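Local structure of Phosphoglucosamine/phosphogalactosamine mutase (Sulfolobus tokodaii, 2F7L) at residues V14-S27 and A48-L61. The protein interconverts the 6-phosphates and 1-phosphates of glucosamine and galactosamine with the help of magnesium, on the route to UDP-GlcNAc and UDP-GalNAc. Numbering follows the deposited sequence.
Sequences VNKELTPELVLKLS and AGGDMLVKIVEGGL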
loop_
_atom_site.group_PDB
_atom_site.type_symbol
_atom_site.label_atom_id
_atom_site.label_comp_id
_atom_site.label_asym_id
_atom_site.label_seq_id
_atom_site.Cartn_x
_atom_site.Cartn_y
_atom_site.Cartn_z
ATOM N N VAL A 14 -0.709 -7.469 19.296
ATOM C CA VAL A 14 -0.127 -8.778 19.472
ATOM C C VAL A 14 -0.141 -9.256 20.919
ATOM O O VAL A 14 0.161 -8.507 21.845
ATOM C CB VAL A 14 1.310 -8.817 18.892
ATOM C CG1 VAL A 14 2.328 -8.475 19.970
ATOM C CG2 VAL A 14 1.564 -10.180 18.253
ATOM N N ASN A 15 -0.506 -10.526 21.071
ATOM C CA ASN A 15 -0.615 -11.225 22.339
ATOM C C ASN A 15 -1.719 -10.704 23.237
ATOM O O ASN A 15 -1.669 -10.876 24.451
ATOM C CB ASN A 15 0.716 -11.230 23.082
ATOM C CG ASN A 15 1.150 -12.634 23.468
ATOM O OD1 ASN A 15 0.581 -13.614 22.981
ATOM N ND2 ASN A 15 2.161 -12.740 24.322
ATOM N N LYS A 16 -2.718 -10.069 22.642
ATOM C CA LYS A 16 -3.860 -9.583 23.400
ATOM C C LYS A 16 -5.123 -9.863 22.614
ATOM O O LYS A 16 -5.907 -10.723 22.990
ATOM C CB LYS A 16 -3.735 -8.098 23.716
ATOM C CG LYS A 16 -3.037 -7.885 25.028
ATOM C CD LYS A 16 -3.744 -6.876 25.895
ATOM C CE LYS A 16 -3.338 -5.484 25.498
ATOM N NZ LYS A 16 -3.613 -5.261 24.046
ATOM N N GLU A 17 -5.310 -9.159 21.511
ATOM C CA GLU A 17 -6.466 -9.385 20.682
ATOM C C GLU A 17 -5.986 -10.417 19.675
ATOM O O GLU A 17 -6.638 -11.440 19.463
ATOM C CB GLU A 17 -6.866 -8.069 20.023
ATOM C CG GLU A 17 -6.895 -6.932 21.055
ATOM C CD GLU A 17 -6.837 -5.522 20.458
ATOM O OE1 GLU A 17 -6.352 -5.328 19.310
ATOM O OE2 GLU A 17 -7.267 -4.594 21.179
ATOM N N LEU A 18 -4.832 -10.161 19.058
ATOM C CA LEU A 18 -4.271 -11.111 18.102
ATOM C C LEU A 18 -3.467 -12.051 18.991
ATOM O O LEU A 18 -2.313 -11.798 19.297
ATOM C CB LEU A 18 -3.332 -10.413 17.094
ATOM C CG LEU A 18 -2.920 -11.258 15.879
ATOM C CD1 LEU A 18 -4.004 -11.148 14.834
ATOM C CD2 LEU A 18 -1.607 -10.796 15.294
ATOM N N THR A 19 -4.094 -13.124 19.431
ATOM C CA THR A 19 -3.433 -14.078 20.304
ATOM C C THR A 19 -2.934 -15.282 19.509
ATOM O O THR A 19 -3.304 -15.488 18.353
ATOM C CB THR A 19 -4.416 -14.573 21.351
ATOM O OG1 THR A 19 -5.302 -15.530 20.755
ATOM C CG2 THR A 19 -5.236 -13.418 21.873
ATOM N N PRO A 20 -2.090 -16.105 20.123
ATOM C CA PRO A 20 -1.602 -17.269 19.384
ATOM C C PRO A 20 -2.776 -18.180 19.058
ATOM O O PRO A 20 -2.811 -18.768 17.983
ATOM C CB PRO A 20 -0.639 -17.934 20.363
ATOM C CG PRO A 20 -0.280 -16.862 21.296
ATOM C CD PRO A 20 -1.516 -16.059 21.472
ATOM N N GLU A 21 -3.732 -18.292 19.991
ATOM C CA GLU A 21 -4.911 -19.160 19.807
ATOM C C GLU A 21 -5.756 -18.804 18.587
ATOM O O GLU A 21 -6.246 -19.697 17.875
ATOM C CB GLU A 21 -5.820 -19.122 21.030
ATOM C CG GLU A 21 -5.140 -19.430 22.322
ATOM C CD GLU A 21 -4.271 -18.276 22.797
ATOM O OE1 GLU A 21 -4.747 -17.111 22.786
ATOM O OE2 GLU A 21 -3.114 -18.539 23.199
ATOM N N LEU A 22 -5.938 -17.502 18.367
ATOM C CA LEU A 22 -6.712 -17.032 17.245
ATOM C C LEU A 22 -5.980 -17.358 15.953
ATOM O O LEU A 22 -6.561 -17.943 15.032
ATOM C CB LEU A 22 -6.937 -15.523 17.359
ATOM C CG LEU A 22 -7.654 -14.759 16.226
ATOM C CD1 LEU A 22 -8.900 -15.451 15.756
ATOM C CD2 LEU A 22 -8.040 -13.417 16.756
ATOM N N VAL A 23 -4.703 -16.990 15.892
ATOM C CA VAL A 23 -3.900 -17.244 14.713
ATOM C C VAL A 23 -3.843 -18.747 14.461
ATOM O O VAL A 23 -3.825 -19.205 13.324
ATOM C CB VAL A 23 -2.474 -16.669 14.889
ATOM C CG1 VAL A 23 -1.561 -17.125 13.728
ATOM C CG2 VAL A 23 -2.541 -15.139 14.967
ATOM N N LEU A 24 -3.822 -19.537 15.513
ATOM C CA LEU A 24 -3.789 -20.964 15.283
ATOM C C LEU A 24 -5.053 -21.410 14.521
ATOM O O LEU A 24 -4.966 -22.211 13.574
ATOM C CB LEU A 24 -3.664 -21.739 16.603
ATOM C CG LEU A 24 -3.798 -23.260 16.426
ATOM C CD1 LEU A 24 -2.724 -23.770 15.472
ATOM C CD2 LEU A 24 -3.712 -23.944 17.767
ATOM N N LYS A 25 -6.214 -20.891 14.922
ATOM C CA LYS A 25 -7.472 -21.259 14.269
ATOM C C LYS A 25 -7.552 -20.703 12.849
ATOM O O LYS A 25 -7.950 -21.410 11.901
ATOM C CB LYS A 25 -8.655 -20.755 15.099
ATOM C CG LYS A 25 -9.984 -21.464 14.852
ATOM C CD LYS A 25 -10.838 -21.319 16.090
ATOM C CE LYS A 25 -12.237 -20.858 15.752
ATOM N NZ LYS A 25 -13.128 -20.791 16.947
ATOM N N LEU A 26 -7.168 -19.434 12.722
ATOM C CA LEU A 26 -7.161 -18.743 11.446
ATOM C C LEU A 26 -6.274 -19.493 10.434
ATOM O O LEU A 26 -6.523 -19.441 9.236
ATOM C CB LEU A 26 -6.663 -17.312 11.665
ATOM C CG LEU A 26 -6.939 -16.201 10.641
ATOM C CD1 LEU A 26 -5.656 -15.820 9.956
ATOM C CD2 LEU A 26 -7.990 -16.639 9.621
ATOM N N SER A 27 -5.265 -20.211 10.938
ATOM C CA SER A 27 -4.318 -20.993 10.137
ATOM C C SER A 27 -4.846 -22.322 9.618
ATOM O O SER A 27 -4.400 -22.797 8.578
ATOM C CB SER A 27 -3.068 -21.294 10.953
ATOM O OG SER A 27 -2.343 -20.107 11.181
ATOM N N ALA A 48 6.622 -7.033 16.448
ATOM C CA ALA A 48 6.666 -7.673 17.746
ATOM C C ALA A 48 6.287 -9.152 17.860
ATOM O O ALA A 48 6.990 -9.922 18.515
ATOM C CB ALA A 48 5.843 -6.861 18.724
ATOM N N GLY A 49 5.207 -9.616 17.275
ATOM C CA GLY A 49 4.982 -11.044 17.510
ATOM C C GLY A 49 5.564 -11.984 16.462
ATOM O O GLY A 49 5.162 -13.143 16.347
ATOM N N GLY A 50 6.515 -11.453 15.709
ATOM C CA GLY A 50 7.149 -12.142 14.602
ATOM C C GLY A 50 7.381 -13.628 14.585
ATOM O O GLY A 50 6.773 -14.350 13.796
ATOM N N ASP A 51 8.302 -14.074 15.426
ATOM C CA ASP A 51 8.624 -15.476 15.507
ATOM C C ASP A 51 7.488 -16.265 16.080
ATOM O O ASP A 51 7.084 -17.288 15.527
ATOM C CB ASP A 51 9.859 -15.694 16.368
ATOM C CG ASP A 51 11.069 -16.081 15.544
ATOM O OD1 ASP A 51 11.542 -15.196 14.755
ATOM O OD2 ASP A 51 11.521 -17.268 15.687
ATOM N N MET A 52 6.964 -15.797 17.199
ATOM C CA MET A 52 5.890 -16.525 17.815
ATOM C C MET A 52 4.827 -16.851 16.774
ATOM O O MET A 52 4.499 -18.023 16.565
ATOM C CB MET A 52 5.301 -15.719 18.956
ATOM C CG MET A 52 4.205 -16.445 19.690
ATOM S SD MET A 52 2.833 -15.353 19.893
ATOM C CE MET A 52 3.151 -14.650 21.423
ATOM N N LEU A 53 4.332 -15.818 16.091
ATOM C CA LEU A 53 3.291 -15.990 15.088
ATOM C C LEU A 53 3.638 -16.863 13.894
ATOM O O LEU A 53 2.781 -17.563 13.381
ATOM C CB LEU A 53 2.790 -14.630 14.623
ATOM C CG LEU A 53 1.994 -13.896 15.720
ATOM C CD1 LEU A 53 1.333 -12.624 15.157
ATOM C CD2 LEU A 53 0.924 -14.848 16.310
ATOM N N VAL A 54 4.886 -16.850 13.444
ATOM C CA VAL A 54 5.249 -17.699 12.317
ATOM C C VAL A 54 5.225 -19.155 12.763
ATOM O O VAL A 54 4.841 -20.036 12.000
ATOM C CB VAL A 54 6.650 -17.348 11.767
ATOM C CG1 VAL A 54 7.217 -18.533 10.931
ATOM C CG2 VAL A 54 6.546 -16.078 10.912
ATOM N N LYS A 55 5.640 -19.418 13.995
ATOM C CA LYS A 55 5.615 -20.786 14.472
ATOM C C LYS A 55 4.157 -21.284 14.590
ATOM O O LYS A 55 3.849 -22.431 14.264
ATOM C CB LYS A 55 6.319 -20.871 15.826
ATOM C CG LYS A 55 7.761 -20.389 15.808
ATOM C CD LYS A 55 8.734 -21.462 15.358
ATOM C CE LYS A 55 9.662 -20.911 14.263
ATOM N NZ LYS A 55 10.085 -19.480 14.511
ATOM N N ILE A 56 3.264 -20.416 15.046
ATOM C CA ILE A 56 1.870 -20.802 15.201
ATOM C C ILE A 56 1.241 -21.104 13.839
ATOM O O ILE A 56 0.560 -22.118 13.678
ATOM C CB ILE A 56 1.034 -19.689 15.930
ATOM C CG1 ILE A 56 1.617 -19.390 17.328
ATOM C CG2 ILE A 56 -0.421 -20.138 16.057
ATOM C CD1 ILE A 56 1.525 -20.546 18.332
ATOM N N VAL A 57 1.482 -20.226 12.867
ATOM C CA VAL A 57 0.950 -20.394 11.528
ATOM C C VAL A 57 1.433 -21.710 10.910
ATOM O O VAL A 57 0.625 -22.496 10.396
ATOM C CB VAL A 57 1.347 -19.170 10.599
ATOM C CG1 VAL A 57 1.134 -19.523 9.108
ATOM C CG2 VAL A 57 0.510 -17.921 10.968
ATOM N N GLU A 58 2.745 -21.943 10.962
ATOM C CA GLU A 58 3.348 -23.160 10.418
ATOM C C GLU A 58 2.770 -24.402 11.083
ATOM O O GLU A 58 2.441 -25.402 10.405
ATOM C CB GLU A 58 4.862 -23.112 10.591
ATOM C CG GLU A 58 5.465 -22.056 9.701
ATOM C CD GLU A 58 6.956 -21.834 9.890
ATOM O OE1 GLU A 58 7.478 -21.022 9.100
ATOM O OE2 GLU A 58 7.592 -22.437 10.797
ATOM N N GLY A 59 2.646 -24.338 12.404
ATOM C CA GLY A 59 2.058 -25.446 13.127
ATOM C C GLY A 59 0.624 -25.620 12.643
ATOM O O GLY A 59 0.183 -26.735 12.393
ATOM N N GLY A 60 -0.095 -24.514 12.483
ATOM C CA GLY A 60 -1.471 -24.581 12.016
ATOM C C GLY A 60 -1.646 -25.154 10.618
ATOM O O GLY A 60 -2.548 -25.971 10.373
ATOM N N LEU A 61 -0.788 -24.740 9.691
ATOM C CA LEU A 61 -0.881 -25.232 8.322
ATOM C C LEU A 61 -0.515 -26.736 8.196
ATOM O O LEU A 61 -1.059 -27.460 7.350
ATOM C CB LEU A 61 0.006 -24.366 7.426
ATOM C CG LEU A 61 -0.395 -22.882 7.328
ATOM C CD1 LEU A 61 0.754 -22.027 6.754
ATOM C CD2 LEU A 61 -1.671 -22.765 6.474
#
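Val23 O is gripped by two donors of Ser27, its backbone N and its OG, which arrive from opposite faces of the carbonyl plane; OG lies 2.8 Å from Val23 O, tilted 32° out of that plane. With OG anti to the carbonyl carbon (chi1 -69°), the hydroxyl turns back along its own helix while Ser27 seats as a knob among Ile56, Val57, Gly60 and Leu61. Close passage here rests on Gly60, whose CA stands 3.8 Å from Ser27 CB, where any side chain on the glycine would collide. Replacing Ser27 with a leucine would probably push the helices apart at this point and leave Val23 O with a single donor. Helices 20-34 and 50-63 belong to the alpha/beta/alpha domain I of the phosphohexose mutases and pack on one face of its mixed sheet, where Val57 and Leu26 both touch Ile106; their segments cross at -35° with axes 8.0 Å apart. Val23 splits its branches, CG1 meeting Val57 CG2 at 3.5 Å and CG2 meeting Leu53 CD2 at 3.7 Å. Leu53 forks likewise, its CD1 lying 3.5 Å from Leu18 CD2. On the outer flank, Ile56 CG2 fits against Leu24 CB, and Met52 SD reaches Pro20 CG at 3.7 Å.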